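Local coordinates for EreC (Klebsiella pneumoniae, PDB 6XCQ), which is an erythromycin esterase, which probably confers macrolide resistance by hydrolysing the ester bond of the macrolactone ring, at residues A101-R106 with F123-T128. The protein carries 1 engineered substitution. Sequence-based numbering, arbitrary orientation.
Sequences AIQASR and FSDPLT
Gln103 NE2 donates to Asp125 OD2 across 3.2 Å in a nearly straight bond, 171° at the hydrogen. The carboxylate oxygen lies almost in the amide plane of Gln103 and is met on its anti side, the donor 20° out of the carboxylate plane. The amide and carboxylate planes are turned only modestly against each other. The same NE2 sits 3.6 Å from Thr128 OG1, a contact rather than a bond. Gln103 gets this far because its chain is extended beyond CG (chi2 179°), which carries the amide out from the flank of its helix. Two waters also bridge the segments. One donates to both Gln103 O and Phe123 O, tying the helix backbone to the loop; the other donates to Asp125 OD2 at 2.6 Å and accepts a weak bond from Arg106 NH1. The carboxylate and guanidinium, 4.7 Å apart from OD2 to NH1, do not touch; the water between them joins them, through a weak bond on the arginine side. At the other end of the contact, Phe123 CD2 comes within 3.4 Å of Arg106 O, and Arg106 CB lies 3.5 Å from Phe123 O. This contact packs the first turns of helix 101-112, which follows strand 94-97 of the mixed central sheet, against the loop leading into helix 126-146. Asp125 occupies the N-cap position of that helix, but its side chain makes no capping bond. Farther out, Asn159 ties the two sides together: its OD1 accepts from Gln103 NE2, and its ND2 bonds Thr128 OG1. Gln103 OE1 bonds Gly100 N, so both ends of the amide are held and its rotation is fixed. Arg106 NH1 forms a salt bridge with Asp165 of helix 164-177, while Ile102 CG2 lies over one guanidinium face, 3.4 Å above the plane and toward its rim.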
loop_
_atom_site.group_PDB
_atom_site.type_symbol
_atom_site.label_atom_id
_atom_site.label_comp_id
_atom_site.label_asym_id
_atom_site.label_seq_id
_atom_site.Cartn_x
_atom_site.Cartn_y
_atom_site.Cartn_z
ATOM N N ALA A 101 -10.126 1.590 3.766
ATOM C CA ALA A 101 -11.036 0.484 4.063
ATOM C C ALA A 101 -12.305 0.562 3.228
ATOM O O ALA A 101 -12.812 -0.456 2.756
ATOM C CB ALA A 101 -11.408 0.489 5.552
ATOM N N ILE A 102 -12.850 1.759 3.058
ATOM C CA ILE A 102 -14.079 1.885 2.286
ATOM C C ILE A 102 -13.795 1.700 0.796
ATOM O O ILE A 102 -14.564 1.050 0.077
ATOM C CB ILE A 102 -14.740 3.236 2.581
ATOM C CG1 ILE A 102 -15.198 3.270 4.053
ATOM C CG2 ILE A 102 -15.905 3.461 1.634
ATOM C CD1 ILE A 102 -15.702 4.620 4.524
ATOM N N GLN A 103 -12.700 2.281 0.303
ATOM C CA GLN A 103 -12.293 2.009 -1.070
ATOM C C GLN A 103 -12.177 0.513 -1.316
ATOM O O GLN A 103 -12.611 0.005 -2.354
ATOM C CB GLN A 103 -10.957 2.699 -1.365
ATOM C CG GLN A 103 -11.065 4.186 -1.614
ATOM C CD GLN A 103 -9.711 4.826 -1.866
ATOM O OE1 GLN A 103 -8.761 4.625 -1.107
ATOM N NE2 GLN A 103 -9.616 5.598 -2.945
ATOM N N ALA A 104 -11.618 -0.216 -0.355
ATOM C CA ALA A 104 -11.432 -1.648 -0.556
ATOM C C ALA A 104 -12.751 -2.411 -0.522
ATOM O O ALA A 104 -12.876 -3.442 -1.187
ATOM C CB ALA A 104 -10.470 -2.212 0.497
ATOM N N SER A 105 -13.734 -1.964 0.269
ATOM C CA SER A 105 -15.012 -2.680 0.283
ATOM C C SER A 105 -15.667 -2.644 -1.092
ATOM O O SER A 105 -16.262 -3.635 -1.531
ATOM C CB SER A 105 -15.951 -2.101 1.348
ATOM O OG SER A 105 -16.200 -0.733 1.095
ATOM N N ARG A 106 -15.530 -1.525 -1.801
ATOM C CA ARG A 106 -16.035 -1.431 -3.167
ATOM C C ARG A 106 -15.275 -2.363 -4.100
ATOM O O ARG A 106 -15.870 -2.980 -4.987
ATOM C CB ARG A 106 -15.941 0.010 -3.657
ATOM C CG ARG A 106 -16.719 0.972 -2.772
ATOM C CD ARG A 106 -16.704 2.374 -3.333
ATOM N NE ARG A 106 -17.498 3.276 -2.506
ATOM C CZ ARG A 106 -17.004 4.299 -1.816
ATOM N NH1 ARG A 106 -15.702 4.575 -1.855
ATOM N NH2 ARG A 106 -17.821 5.055 -1.092
ATOM N N PHE A 123 -16.172 0.396 -9.784
ATOM C CA PHE A 123 -15.944 0.113 -8.375
ATOM C C PHE A 123 -14.676 0.760 -7.849
ATOM O O PHE A 123 -14.257 0.449 -6.727
ATOM C CB PHE A 123 -15.861 -1.397 -8.136
ATOM C CG PHE A 123 -17.100 -2.143 -8.515
ATOM C CD1 PHE A 123 -17.317 -2.533 -9.829
ATOM C CD2 PHE A 123 -18.058 -2.450 -7.555
ATOM C CE1 PHE A 123 -18.466 -3.229 -10.180
ATOM C CE2 PHE A 123 -19.212 -3.145 -7.902
ATOM C CZ PHE A 123 -19.415 -3.530 -9.217
ATOM N N SER A 124 -14.061 1.660 -8.611
ATOM C CA SER A 124 -12.733 2.131 -8.262
ATOM C C SER A 124 -12.582 3.591 -8.647
ATOM O O SER A 124 -13.202 4.066 -9.602
ATOM C CB SER A 124 -11.662 1.292 -8.962
ATOM O OG SER A 124 -11.863 1.319 -10.363
ATOM N N ASP A 125 -11.737 4.287 -7.904
ATOM C CA ASP A 125 -11.388 5.662 -8.192
ATOM C C ASP A 125 -10.157 5.695 -9.087
ATOM O O ASP A 125 -9.481 4.679 -9.266
ATOM C CB ASP A 125 -11.185 6.404 -6.873
ATOM C CG ASP A 125 -12.389 6.255 -5.944
ATOM O OD1 ASP A 125 -13.499 6.659 -6.359
ATOM O OD2 ASP A 125 -12.238 5.710 -4.818
ATOM N N PRO A 126 -9.853 6.850 -9.698
ATOM C CA PRO A 126 -8.748 6.886 -10.688
ATOM C C PRO A 126 -7.390 6.398 -10.186
ATOM O O PRO A 126 -6.737 5.608 -10.877
ATOM C CB PRO A 126 -8.707 8.364 -11.088
ATOM C CG PRO A 126 -10.132 8.829 -10.931
ATOM C CD PRO A 126 -10.714 8.049 -9.781
ATOM N N LEU A 127 -6.914 6.859 -9.028
ATOM C CA LEU A 127 -5.582 6.425 -8.597
ATOM C C LEU A 127 -5.562 4.933 -8.277
ATOM O O LEU A 127 -4.642 4.211 -8.699
ATOM C CB LEU A 127 -5.109 7.243 -7.391
ATOM C CG LEU A 127 -3.762 6.846 -6.785
ATOM C CD1 LEU A 127 -2.587 7.093 -7.774
ATOM C CD2 LEU A 127 -3.535 7.599 -5.476
ATOM N N THR A 128 -6.575 4.447 -7.543
ATOM C CA THR A 128 -6.674 3.018 -7.266
ATOM C C THR A 128 -6.678 2.197 -8.551
ATOM O O THR A 128 -6.007 1.159 -8.642
ATOM C CB THR A 128 -7.940 2.746 -6.462
ATOM O OG1 THR A 128 -7.855 3.444 -5.211
ATOM C CG2 THR A 128 -8.111 1.247 -6.229
HETATM O O HOH W 1 -12.372 1.318 -4.606
HETATM O O HOH W 2 -14.300 4.397 -3.865
#